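Local coordinates for protein CalE6 (Micromonospora echinospora, PDB 4U1T) that belongs to the Cys/Met metabolism family of PLP-dependent enzymes and is built as an assembly of four protein chains, at residues G14-A19 with R54-E59; V140-P145 with A167-D172; T146-T151 with R350-S355; A176-Q181 with H245-R250. All coordinates share one frame; numbering follows the deposited sequence.

Contact 1: G14-A19 with R54-E59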
loop_
_atom_site.group_PDB
_atom_site.type_symbol
_atom_site.label_atom_id
_atom_site.label_comp_id
_atom_site.label_asym_id
_atom_site.label_seq_id
_atom_site.Cartn_x
_atom_site.Cartn_y
_atom_site.Cartn_z
ATOM N N GLY B 14 -1.024 -20.832 4.903
ATOM C CA GLY B 14 -1.196 -19.670 5.764
ATOM C C GLY B 14 -2.430 -18.824 5.443
ATOM O O GLY B 14 -2.531 -17.669 5.868
ATOM N N ARG B 15 -3.383 -19.372 4.691
ATOM C CA ARG B 15 -4.532 -18.546 4.306
ATOM C C ARG B 15 -5.641 -18.648 5.340
ATOM O O ARG B 15 -6.599 -19.396 5.168
ATOM C CB ARG B 15 -5.063 -18.921 2.921
ATOM C CG ARG B 15 -6.020 -17.870 2.365
ATOM C CD ARG B 15 -6.542 -18.193 0.969
ATOM N NE ARG B 15 -7.364 -19.402 0.962
ATOM C CZ ARG B 15 -8.605 -19.485 1.438
ATOM N NH1 ARG B 15 -9.199 -18.424 1.971
ATOM N NH2 ARG B 15 -9.264 -20.638 1.376
ATOM N N ARG B 16 -5.493 -17.916 6.440
ATOM C CA ARG B 16 -6.467 -18.015 7.512
ATOM C C ARG B 16 -7.787 -17.408 7.050
ATOM O O ARG B 16 -7.842 -16.212 6.755
ATOM C CB ARG B 16 -5.964 -17.267 8.752
ATOM C CG ARG B 16 -4.693 -17.807 9.395
ATOM C CD ARG B 16 -4.895 -19.195 9.974
ATOM N NE ARG B 16 -3.683 -19.689 10.623
ATOM C CZ ARG B 16 -3.679 -20.518 11.663
ATOM N NH1 ARG B 16 -2.531 -20.918 12.194
ATOM N NH2 ARG B 16 -4.825 -20.940 12.180
ATOM N N PRO B 17 -8.861 -18.219 7.002
ATOM C CA PRO B 17 -10.164 -17.665 6.613
ATOM C C PRO B 17 -10.602 -16.723 7.728
ATOM O O PRO B 17 -10.296 -17.013 8.882
ATOM C CB PRO B 17 -11.061 -18.894 6.470
ATOM C CG PRO B 17 -10.411 -19.947 7.293
ATOM C CD PRO B 17 -8.934 -19.650 7.343
ATOM N N SER B 18 -11.338 -15.664 7.418
ATOM C CA SER B 18 -11.658 -14.641 8.419
ATOM C C SER B 18 -12.951 -14.901 9.171
ATOM O O SER B 18 -14.029 -14.941 8.576
ATOM C CB SER B 18 -11.729 -13.260 7.757
ATOM O OG SER B 18 -10.442 -12.812 7.366
ATOM N N ALA B 19 -12.836 -15.108 10.479
ATOM C CA ALA B 19 -14.012 -15.366 11.302
ATOM C C ALA B 19 -14.980 -14.196 11.207
ATOM O O ALA B 19 -14.585 -13.039 11.317
ATOM C CB ALA B 19 -13.610 -15.605 12.753
ATOM N N ARG B 54 2.311 -11.219 8.911
ATOM C CA ARG B 54 3.652 -11.771 8.861
ATOM C C ARG B 54 3.640 -13.272 9.157
ATOM O O ARG B 54 4.335 -14.058 8.501
ATOM C CB ARG B 54 4.537 -11.026 9.857
ATOM C CG ARG B 54 5.995 -11.362 9.778
ATOM C CD ARG B 54 6.814 -10.373 10.593
ATOM N NE ARG B 54 6.619 -10.575 12.022
ATOM C CZ ARG B 54 6.405 -9.602 12.898
ATOM N NH1 ARG B 54 6.337 -8.341 12.492
ATOM N NH2 ARG B 54 6.263 -9.898 14.186
ATOM N N GLU B 55 2.860 -13.671 10.155
ATOM C CA GLU B 55 2.769 -15.086 10.512
ATOM C C GLU B 55 2.174 -15.933 9.384
ATOM O O GLU B 55 2.562 -17.087 9.192
ATOM C CB GLU B 55 1.934 -15.260 11.787
ATOM C CG GLU B 55 2.656 -14.697 13.011
ATOM C CD GLU B 55 1.719 -14.363 14.163
ATOM O OE1 GLU B 55 0.510 -14.691 14.092
ATOM O OE2 GLU B 55 2.203 -13.746 15.134
ATOM N N GLU B 56 1.220 -15.366 8.652
ATOM C CA GLU B 56 0.605 -16.102 7.556
ATOM C C GLU B 56 1.624 -16.363 6.453
ATOM O O GLU B 56 1.667 -17.462 5.909
ATOM C CB GLU B 56 -0.618 -15.348 7.021
ATOM C CG GLU B 56 -1.780 -15.346 8.032
ATOM C CD GLU B 56 -2.712 -14.149 7.853
ATOM O OE1 GLU B 56 -2.598 -13.466 6.814
ATOM O OE2 GLU B 56 -3.547 -13.892 8.749
ATOM N N LEU B 57 2.456 -15.372 6.143
ATOM C CA LEU B 57 3.529 -15.564 5.167
ATOM C C LEU B 57 4.531 -16.642 5.639
ATOM O O LEU B 57 4.933 -17.516 4.868
ATOM C CB LEU B 57 4.259 -14.241 4.912
ATOM C CG LEU B 57 5.524 -14.313 4.044
ATOM C CD1 LEU B 57 5.195 -14.922 2.661
ATOM C CD2 LEU B 57 6.173 -12.917 3.929
ATOM N N GLU B 58 4.918 -16.584 6.909
ATOM C CA GLU B 58 5.834 -17.586 7.466
ATOM C C GLU B 58 5.251 -18.997 7.383
ATOM O O GLU B 58 5.955 -19.958 7.052
ATOM C CB GLU B 58 6.178 -17.223 8.913
ATOM C CG GLU B 58 7.147 -16.032 8.982
ATOM C CD GLU B 58 7.162 -15.326 10.335
ATOM O OE1 GLU B 58 6.227 -15.533 11.137
ATOM O OE2 GLU B 58 8.115 -14.552 10.589
ATOM N N GLU B 59 3.965 -19.133 7.686
ATOM C CA GLU B 59 3.314 -20.438 7.593
ATOM C C GLU B 59 3.345 -20.963 6.151
ATOM O O GLU B 59 3.555 -22.164 5.900
ATOM C CB GLU B 59 1.868 -20.347 8.090
ATOM C CG GLU B 59 1.149 -21.671 8.140
ATOM C CD GLU B 59 -0.261 -21.548 8.699
ATOM O OE1 GLU B 59 -0.604 -20.473 9.247
ATOM O OE2 GLU B 59 -1.030 -22.522 8.564
HETATM O O HOH W 1 -1.485 -23.287 6.153
#
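Gly-14 lies directly over the helix segment 54-59, its CA 4.4 Å from the CA of Glu-56. Residues 14-19 form an irregular loop with a positive phi at Gly-14 (65°). The absence of a side chain at Gly-14 lets the two backbones come this close. An inverse gamma turn centred on Arg-15 then bends the loop, and Arg-16 sends its side chain toward the helix. Gly-14 O rests on the aliphatic part of Glu-56, 3.2 Å from its CB, with CG almost as near. The helix is 52-63, and the loop is part of the N-terminal region that follows helix 6-12. Leu-57 turns its back to this loop and packs on helix 234-244 and strand 69-73, while Arg-15 packs on His-328 of the second subunit. Glu-59 has its CG anti to the backbone N (chi1 -175°) and an extended chain, which places its CD beside Gly-14 CA, at 3.6 Å. Its two carboxylate oxygens have different tasks. A water donates a hydrogen bond to OE2 and accepts one from Gly-14 N, which is 2.8 Å from the water oxygen. OE1 lies 3.5 Å from Arg-16 NE in a salt bridge whose hydrogen bond is weak and bent, the planes being 75° apart; NH1 is as near. Arg-16 is exposed and poorly ordered; its CG touches Glu-56 CG at 4.0 Å.

Contact 2: V140-P145 with A167-D172; sequences VWIETP and ARVVVD
Val-140, Trp-141 and Ile-142 pair in parallel with Val-169, Val-170 and Val-171, and this is the tight part of the contact. Four backbone bonds alternate between the strands. Val-140 N to Arg-168 O, Val-170 N to Val-140 O and Ile-142 N to Val-170 O are nearly straight; the last, Asp-172 N to Ile-142 O, is more bent. Val-170 CG1 sits between its backbone N and carbonyl carbon (chi1 56°). From there it reaches the Trp-141 ring near the rim, 3.7 Å from CE3. On the other side of the sheet Ile-142 CD1 meets Val-169 CG1 at 3.9 Å, under helix 155-164. Strand 137-143, that helix and strand 168-172 make a beta-alpha-beta unit of the seven-stranded sheet, as in fold type I PLP enzymes. Beyond the Asp-172 N bond the ladder is not continued: Thr-144 N stays 3.9 Å from Asp-172 O and, though buried, has no partner in the model. Here the side chains turn polar. Glu-143 and Asp-172 run side by side, with OE2 and OD2 4.2 Å apart. A water donates to both of these oxygens and accepts from Trp-141 NE1, lying in the plane of the indole. Glu-143 OE2 also bonds to Tyr-100 N, and Asp-172 OD1 to Thr-174 OG1. Asp-172 OD2 lies close to N1 of the modified residue LLP at position 197, consistent with the aspartate that faces the cofactor ring nitrogen in this fold type.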
loop_
_atom_site.group_PDB
_atom_site.type_symbol
_atom_site.label_atom_id
_atom_site.label_comp_id
_atom_site.label_asym_id
_atom_site.label_seq_id
_atom_site.Cartn_x
_atom_site.Cartn_y
_atom_site.Cartn_z
ATOM N N VAL B 140 28.168 -24.547 8.380
ATOM C CA VAL B 140 28.639 -24.724 7.011
ATOM C C VAL B 140 27.663 -23.997 6.104
ATOM O O VAL B 140 26.466 -24.281 6.110
ATOM C CB VAL B 140 28.740 -26.208 6.604
ATOM C CG1 VAL B 140 29.259 -26.336 5.170
ATOM C CG2 VAL B 140 29.670 -26.956 7.552
ATOM N N TRP B 141 28.185 -23.048 5.339
ATOM C CA TRP B 141 27.365 -22.125 4.566
ATOM C C TRP B 141 27.474 -22.450 3.085
ATOM O O TRP B 141 28.499 -22.190 2.468
ATOM C CB TRP B 141 27.815 -20.686 4.832
ATOM C CG TRP B 141 26.830 -19.612 4.407
ATOM C CD1 TRP B 141 26.496 -19.251 3.127
ATOM C CD2 TRP B 141 26.110 -18.725 5.276
ATOM N NE1 TRP B 141 25.588 -18.215 3.153
ATOM C CE2 TRP B 141 25.341 -17.871 4.457
ATOM C CE3 TRP B 141 26.037 -18.577 6.664
ATOM C CZ2 TRP B 141 24.512 -16.880 4.987
ATOM C CZ3 TRP B 141 25.222 -17.591 7.188
ATOM C CH2 TRP B 141 24.467 -16.753 6.346
ATOM N N ILE B 142 26.417 -23.024 2.525
ATOM C CA ILE B 142 26.413 -23.460 1.141
ATOM C C ILE B 142 25.554 -22.557 0.285
ATOM O O ILE B 142 24.382 -22.358 0.575
ATOM C CB ILE B 142 25.878 -24.908 0.991
ATOM C CG1 ILE B 142 26.739 -25.894 1.781
ATOM C CG2 ILE B 142 25.856 -25.318 -0.469
ATOM C CD1 ILE B 142 26.156 -27.309 1.818
ATOM N N GLU B 143 26.136 -22.011 -0.772
ATOM C CA GLU B 143 25.335 -21.312 -1.766
ATOM C C GLU B 143 25.374 -22.120 -3.056
ATOM O O GLU B 143 26.440 -22.315 -3.625
ATOM C CB GLU B 143 25.867 -19.902 -1.982
ATOM C CG GLU B 143 24.944 -19.018 -2.778
ATOM C CD GLU B 143 25.473 -17.604 -2.888
ATOM O OE1 GLU B 143 25.414 -17.056 -4.008
ATOM O OE2 GLU B 143 25.951 -17.045 -1.865
ATOM N N THR B 144 24.228 -22.612 -3.517
ATOM C CA THR B 144 24.236 -23.463 -4.715
ATOM C C THR B 144 22.928 -23.383 -5.507
ATOM O O THR B 144 21.840 -23.462 -4.934
ATOM C CB THR B 144 24.553 -24.950 -4.361
ATOM O OG1 THR B 144 24.635 -25.735 -5.557
ATOM C CG2 THR B 144 23.503 -25.572 -3.435
ATOM N N PRO B 145 23.030 -23.170 -6.832
ATOM C CA PRO B 145 24.244 -22.872 -7.612
ATOM C C PRO B 145 24.885 -21.549 -7.211
ATOM O O PRO B 145 24.200 -20.702 -6.629
ATOM C CB PRO B 145 23.741 -22.791 -9.060
ATOM C CG PRO B 145 22.386 -23.446 -9.044
ATOM C CD PRO B 145 21.826 -23.227 -7.678
ATOM N N ALA B 167 28.145 -29.829 13.057
ATOM C CA ALA B 167 27.897 -28.468 12.573
ATOM C C ALA B 167 26.500 -28.285 11.989
ATOM O O ALA B 167 25.883 -29.232 11.514
ATOM C CB ALA B 167 28.940 -28.074 11.536
ATOM N N ARG B 168 26.012 -27.052 12.031
ATOM C CA ARG B 168 24.764 -26.697 11.372
ATOM C C ARG B 168 25.072 -26.420 9.900
ATOM O O ARG B 168 26.140 -25.892 9.575
ATOM C CB ARG B 168 24.124 -25.475 12.046
ATOM C CG ARG B 168 22.859 -24.922 11.375
ATOM C CD ARG B 168 22.271 -23.782 12.219
ATOM N NE ARG B 168 21.776 -24.270 13.506
ATOM C CZ ARG B 168 21.915 -23.627 14.665
ATOM N NH1 ARG B 168 22.537 -22.456 14.709
ATOM N NH2 ARG B 168 21.435 -24.160 15.783
ATOM N N VAL B 169 24.148 -26.790 9.016
ATOM C CA VAL B 169 24.292 -26.539 7.581
ATOM C C VAL B 169 23.164 -25.640 7.065
ATOM O O VAL B 169 21.977 -25.962 7.210
ATOM C CB VAL B 169 24.286 -27.855 6.756
ATOM C CG1 VAL B 169 24.371 -27.555 5.256
ATOM C CG2 VAL B 169 25.415 -28.791 7.203
ATOM N N VAL B 170 23.537 -24.528 6.447
ATOM C CA VAL B 170 22.563 -23.667 5.793
ATOM C C VAL B 170 22.821 -23.672 4.293
ATOM O O VAL B 170 23.978 -23.717 3.844
ATOM C CB VAL B 170 22.611 -22.214 6.337
ATOM C CG1 VAL B 170 24.022 -21.631 6.198
ATOM C CG2 VAL B 170 21.582 -21.319 5.617
ATOM N N VAL B 171 21.738 -23.689 3.524
ATOM C CA VAL B 171 21.810 -23.490 2.090
ATOM C C VAL B 171 21.115 -22.182 1.708
ATOM O O VAL B 171 19.932 -22.004 1.989
ATOM C CB VAL B 171 21.170 -24.668 1.328
ATOM C CG1 VAL B 171 21.047 -24.353 -0.159
ATOM C CG2 VAL B 171 21.972 -25.955 1.571
ATOM N N ASP B 172 21.861 -21.265 1.086
ATOM C CA ASP B 172 21.253 -20.080 0.481
ATOM C C ASP B 172 20.586 -20.557 -0.795
ATOM O O ASP B 172 21.259 -20.833 -1.788
ATOM C CB ASP B 172 22.293 -18.982 0.198
ATOM C CG ASP B 172 21.654 -17.657 -0.277
ATOM O OD1 ASP B 172 20.560 -17.674 -0.883
ATOM O OD2 ASP B 172 22.253 -16.591 -0.029
HETATM O O HOH W 2 24.886 -16.698 0.710
#

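Contact 3: T146-T151 with R350-S355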
loop_
_atom_site.group_PDB
_atom_site.type_symbol
_atom_site.label_atom_id
_atom_site.label_comp_id
_atom_site.label_asym_id
_atom_site.label_seq_id
_atom_site.Cartn_x
_atom_site.Cartn_y
_atom_site.Cartn_z
ATOM N N THR B 146 26.182 -21.398 -7.479
ATOM C CA THR B 146 26.885 -20.169 -7.145
ATOM C C THR B 146 26.719 -19.137 -8.245
ATOM O O THR B 146 26.415 -19.467 -9.383
ATOM C CB THR B 146 28.386 -20.394 -6.945
ATOM O OG1 THR B 146 28.963 -20.809 -8.190
ATOM C CG2 THR B 146 28.634 -21.470 -5.884
ATOM N N ASN B 147 26.969 -17.889 -7.888
ATOM C CA ASN B 147 26.915 -16.768 -8.810
ATOM C C ASN B 147 28.305 -16.186 -8.997
ATOM O O ASN B 147 29.013 -15.985 -8.013
ATOM C CB ASN B 147 25.963 -15.711 -8.266
ATOM C CG ASN B 147 25.824 -14.533 -9.183
ATOM O OD1 ASN B 147 25.317 -14.666 -10.294
ATOM N ND2 ASN B 147 26.287 -13.367 -8.733
ATOM N N PRO B 148 28.716 -15.911 -10.249
ATOM C CA PRO B 148 27.995 -16.048 -11.516
ATOM C C PRO B 148 28.432 -17.238 -12.367
ATOM O O PRO B 148 28.005 -17.319 -13.519
ATOM C CB PRO B 148 28.365 -14.758 -12.237
ATOM C CG PRO B 148 29.845 -14.579 -11.838
ATOM C CD PRO B 148 29.997 -15.202 -10.448
ATOM N N LEU B 149 29.270 -18.134 -11.847
ATOM C CA LEU B 149 29.769 -19.229 -12.681
ATOM C C LEU B 149 28.847 -20.456 -12.647
ATOM O O LEU B 149 28.999 -21.378 -13.446
ATOM C CB LEU B 149 31.185 -19.630 -12.258
ATOM C CG LEU B 149 32.250 -18.558 -12.502
ATOM C CD1 LEU B 149 33.619 -19.063 -12.054
ATOM C CD2 LEU B 149 32.270 -18.148 -13.972
ATOM N N LEU B 150 27.885 -20.443 -11.738
ATOM C CA LEU B 150 26.842 -21.474 -11.665
ATOM C C LEU B 150 27.383 -22.880 -11.355
ATOM O O LEU B 150 26.870 -23.885 -11.859
ATOM C CB LEU B 150 26.043 -21.513 -12.976
ATOM C CG LEU B 150 25.547 -20.143 -13.452
ATOM C CD1 LEU B 150 24.719 -20.237 -14.725
ATOM C CD2 LEU B 150 24.814 -19.432 -12.369
ATOM N N THR B 151 28.436 -22.954 -10.552
ATOM C CA THR B 151 28.894 -24.247 -10.038
ATOM C C THR B 151 27.954 -24.716 -8.932
ATOM O O THR B 151 27.203 -23.921 -8.382
ATOM C CB THR B 151 30.318 -24.177 -9.493
ATOM O OG1 THR B 151 30.357 -23.201 -8.451
ATOM C CG2 THR B 151 31.291 -23.780 -10.593
ATOM N N ARG B 350 39.072 -15.698 -9.329
ATOM C CA ARG B 350 37.753 -16.305 -9.154
ATOM C C ARG B 350 37.157 -16.826 -10.465
ATOM O O ARG B 350 36.079 -17.428 -10.472
ATOM C CB ARG B 350 36.787 -15.305 -8.505
ATOM C CG ARG B 350 37.118 -14.972 -7.056
ATOM C CD ARG B 350 36.065 -14.065 -6.440
ATOM N NE ARG B 350 34.723 -14.629 -6.575
ATOM C CZ ARG B 350 33.623 -14.079 -6.071
ATOM N NH1 ARG B 350 33.700 -12.951 -5.379
ATOM N NH2 ARG B 350 32.443 -14.659 -6.257
ATOM N N GLY B 351 37.859 -16.603 -11.571
ATOM C CA GLY B 351 37.401 -17.078 -12.866
ATOM C C GLY B 351 36.354 -16.180 -13.501
ATOM O O GLY B 351 35.636 -16.585 -14.420
ATOM N N ILE B 352 36.259 -14.955 -12.999
ATOM C CA ILE B 352 35.321 -13.983 -13.537
ATOM C C ILE B 352 36.036 -13.040 -14.507
ATOM O O ILE B 352 36.660 -12.063 -14.094
ATOM C CB ILE B 352 34.651 -13.181 -12.413
ATOM C CG1 ILE B 352 33.993 -14.141 -11.414
ATOM C CG2 ILE B 352 33.630 -12.215 -12.983
ATOM C CD1 ILE B 352 33.441 -13.464 -10.180
ATOM N N GLY B 353 35.960 -13.348 -15.797
ATOM C CA GLY B 353 36.552 -12.499 -16.819
ATOM C C GLY B 353 35.871 -11.145 -16.984
ATOM O O GLY B 353 34.727 -10.947 -16.560
ATOM N N GLU B 354 36.594 -10.201 -17.582
ATOM C CA GLU B 354 36.045 -8.887 -17.916
ATOM C C GLU B 354 34.833 -8.954 -18.849
ATOM O O GLU B 354 34.001 -8.051 -18.851
ATOM C CB GLU B 354 37.124 -8.006 -18.554
ATOM C CG GLU B 354 38.259 -7.628 -17.620
ATOM C CD GLU B 354 37.763 -6.878 -16.392
ATOM O OE1 GLU B 354 37.039 -5.869 -16.558
ATOM O OE2 GLU B 354 38.104 -7.287 -15.263
ATOM N N SER B 355 34.735 -10.016 -19.642
ATOM C CA SER B 355 33.665 -10.118 -20.634
ATOM C C SER B 355 32.613 -11.172 -20.254
ATOM O O SER B 355 31.785 -11.583 -21.078
ATOM C CB SER B 355 34.256 -10.421 -22.011
ATOM O OG SER B 355 34.735 -9.227 -22.617
#
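Leu-149 points its methyl groups at the end of helix 344-350, where Gly-351 completes a Schellman motif with positive phi. CD1 lies 3.4 Å from Arg-350 O, and CD2 lies 3.7 Å from Gly-351 O. The leucine methyls thus lie against the carbonyl oxygens of Arg-350 and Gly-351. Beside it, the ring of Pro-148 and the side chain of Ile-352 cross at about a right angle. Ile-352 has its CG1 anti to the carbonyl carbon (chi1 -55°), and the extended chain beyond it carries CD1 to Pro-148 CD, 3.9 Å away. A cis peptide bond precedes Pro-148. The same CD1 sits 3.8 Å above the guanidinium plane of Arg-350, toward the rim of that group. Ile-352 CD1 thus touches both the proline and the arginine. The contact joins the loop after strand 137-143 to the loop that leads into strand 356-360, and Pro-148 and Leu-149 both touch Leu-356 of that strand. Asn-147 lies near a bound sulfate, and its OD1 bonds to Arg-358 NH1. Arg-350 is poorly ordered; its NH2 approaches Asn-147 O near the guanidinium plane, but only to 4.1 Å.

Contact 4: A176-Q181 with H245-R250; sequences ASPVLQ and HTLSLR
Val-179 and Leu-247 meet unusually closely, with Val-179 CG2 only 3.5 Å from Leu-247 CG. This is tighter than normal carbon contact. The two side chains run antiparallel past one another, and the same CG2 lies 3.7 Å from Leu-247 CD2. Leu-247 points at the short helix 177-180, and its CG, anti to the backbone N (chi1 177°), carries the branch onto Val-179. Pro-178 CG adds a looser touch on Leu-247 CD2. Val-179 also lies over the backbone of Ser-248, with CG2 4.0 Å from its CA. Ser-177 makes an ST turn near the start of the short, weakly bonded helix. Its OG accepts from Val-179 N at 3.0 Å and donates to Ala-176 O at 2.7 Å, on a lone pair in the carbonyl plane. Ser-177 O accepts from both Leu-180 N and Gln-181 N. Across the contact, Thr-246 stands at the N-cap position of helix 247-267. Its OG1 makes no capping bond but accepts from Arg-250 NE, which lies 2.9 Å away. Helix 6-12 covers the site through Leu-10, and Thr-246 and Leu-249 reach the second subunit. Carbon thus does the joining between the segments, while Ser-177 OG is bonded within its own segment, and Thr-246 OG1 to Arg-250 and to Gly-243 O. With four of its five touching residues buried, the contact probably rests on shape and hydrophobic burial.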
loop_
_atom_site.group_PDB
_atom_site.type_symbol
_atom_site.label_atom_id
_atom_site.label_comp_id
_atom_site.label_asym_id
_atom_site.label_seq_id
_atom_site.Cartn_x
_atom_site.Cartn_y
_atom_site.Cartn_z
ATOM N N ALA B 176 17.806 -20.995 -6.689
ATOM C CA ALA B 176 16.947 -22.052 -7.215
ATOM C C ALA B 176 15.466 -21.867 -6.878
ATOM O O ALA B 176 14.605 -22.229 -7.685
ATOM C CB ALA B 176 17.442 -23.440 -6.714
ATOM N N SER B 177 15.197 -21.329 -5.683
ATOM C CA SER B 177 13.868 -21.265 -5.057
ATOM C C SER B 177 13.398 -22.661 -4.644
ATOM O O SER B 177 13.915 -23.667 -5.140
ATOM C CB SER B 177 12.823 -20.621 -5.981
ATOM O OG SER B 177 12.145 -21.614 -6.725
ATOM N N PRO B 178 12.409 -22.735 -3.736
ATOM C CA PRO B 178 11.929 -24.066 -3.338
ATOM C C PRO B 178 11.195 -24.804 -4.455
ATOM O O PRO B 178 10.887 -25.972 -4.259
ATOM C CB PRO B 178 10.976 -23.776 -2.160
ATOM C CG PRO B 178 10.618 -22.327 -2.289
ATOM C CD PRO B 178 11.797 -21.653 -2.936
ATOM N N VAL B 179 10.914 -24.150 -5.585
ATOM C CA VAL B 179 10.319 -24.853 -6.724
ATOM C C VAL B 179 11.305 -25.879 -7.273
ATOM O O VAL B 179 10.903 -26.956 -7.698
ATOM C CB VAL B 179 9.908 -23.877 -7.866
ATOM C CG1 VAL B 179 9.213 -24.619 -9.004
ATOM C CG2 VAL B 179 8.976 -22.810 -7.335
ATOM N N LEU B 180 12.598 -25.548 -7.244
ATOM C CA LEU B 180 13.611 -26.364 -7.929
ATOM C C LEU B 180 14.507 -27.132 -6.973
ATOM O O LEU B 180 15.131 -28.123 -7.355
ATOM C CB LEU B 180 14.480 -25.479 -8.824
ATOM C CG LEU B 180 13.716 -24.657 -9.863
ATOM C CD1 LEU B 180 14.700 -23.882 -10.743
ATOM C CD2 LEU B 180 12.859 -25.595 -10.700
ATOM N N GLN B 181 14.590 -26.682 -5.727
ATOM C CA GLN B 181 15.549 -27.300 -4.812
ATOM C C GLN B 181 15.021 -27.267 -3.392
ATOM O O GLN B 181 14.493 -26.252 -2.943
ATOM C CB GLN B 181 16.903 -26.586 -4.928
ATOM C CG GLN B 181 18.057 -27.219 -4.142
ATOM C CD GLN B 181 19.399 -26.623 -4.550
ATOM O OE1 GLN B 181 20.197 -27.270 -5.230
ATOM N NE2 GLN B 181 19.634 -25.370 -4.167
ATOM N N HIS B 245 1.952 -16.639 -4.802
ATOM C CA HIS B 245 0.927 -17.436 -5.492
ATOM C C HIS B 245 1.397 -18.009 -6.839
ATOM O O HIS B 245 1.102 -19.157 -7.173
ATOM C CB HIS B 245 -0.351 -16.619 -5.751
ATOM C CG HIS B 245 -1.131 -16.293 -4.516
ATOM N ND1 HIS B 245 -1.783 -17.253 -3.776
ATOM C CD2 HIS B 245 -1.401 -15.105 -3.916
ATOM C CE1 HIS B 245 -2.395 -16.679 -2.751
ATOM N NE2 HIS B 245 -2.176 -15.376 -2.810
ATOM N N THR B 246 2.104 -17.195 -7.613
ATOM C CA THR B 246 2.466 -17.568 -8.978
ATOM C C THR B 246 3.913 -18.084 -9.089
ATOM O O THR B 246 4.435 -18.191 -10.189
ATOM C CB THR B 246 2.278 -16.373 -9.938
ATOM O OG1 THR B 246 3.038 -15.246 -9.462
ATOM C CG2 THR B 246 0.781 -16.006 -10.030
ATOM N N LEU B 247 4.551 -18.402 -7.960
ATOM C CA LEU B 247 5.971 -18.785 -7.966
ATOM C C LEU B 247 6.275 -19.972 -8.893
ATOM O O LEU B 247 7.229 -19.920 -9.668
ATOM C CB LEU B 247 6.462 -19.111 -6.539
ATOM C CG LEU B 247 7.918 -19.607 -6.423
ATOM C CD1 LEU B 247 8.910 -18.540 -6.909
ATOM C CD2 LEU B 247 8.264 -20.039 -5.000
ATOM N N SER B 248 5.498 -21.050 -8.818
ATOM C CA SER B 248 5.817 -22.199 -9.655
ATOM C C SER B 248 5.524 -21.892 -11.122
ATOM O O SER B 248 6.291 -22.296 -11.997
ATOM C CB SER B 248 5.065 -23.466 -9.198
ATOM O OG SER B 248 3.672 -23.314 -9.354
ATOM N N LEU B 249 4.445 -21.152 -11.398
ATOM C CA LEU B 249 4.169 -20.720 -12.773
ATOM C C LEU B 249 5.328 -19.923 -13.365
ATOM O O LEU B 249 5.776 -20.200 -14.475
ATOM C CB LEU B 249 2.888 -19.874 -12.843
ATOM C CG LEU B 249 1.614 -20.656 -12.508
ATOM C CD1 LEU B 249 0.387 -19.756 -12.553
ATOM C CD2 LEU B 249 1.468 -21.823 -13.458
ATOM N N ARG B 250 5.810 -18.945 -12.607
ATOM C CA ARG B 250 6.870 -18.071 -13.084
ATOM C C ARG B 250 8.176 -18.842 -13.271
ATOM O O ARG B 250 8.791 -18.757 -14.325
ATOM C CB ARG B 250 7.066 -16.891 -12.122
ATOM C CG ARG B 250 5.862 -15.907 -12.118
ATOM C CD ARG B 250 6.077 -14.697 -11.177
ATOM N NE ARG B 250 5.892 -15.013 -9.750
ATOM C CZ ARG B 250 6.891 -15.219 -8.889
ATOM N NH1 ARG B 250 8.155 -15.196 -9.304
ATOM N NH2 ARG B 250 6.635 -15.486 -7.617
#

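In the fold
From the N terminus, contact 1 closes first, where helix 52-63 returns to the loop after helix 6-12. Contact 2 follows in series and closes the beta-alpha-beta unit within the seven-stranded sheet. Contact 3 begins at residue 146, directly after segment 140-145, so the two cross along the chain; they touch where Pro-145 packs on Thr-151. Contact 3 closes a loop of 198 residues and ties the large sheet to the C-terminal part with its five-stranded sheet. Contact 4 falls within that span and joins helix 177-180 to helix 247-267. Thr-144 O and Gln-181 NE2, 3.0 Å apart in a probable hydrogen bond, connect contacts 2 and 4.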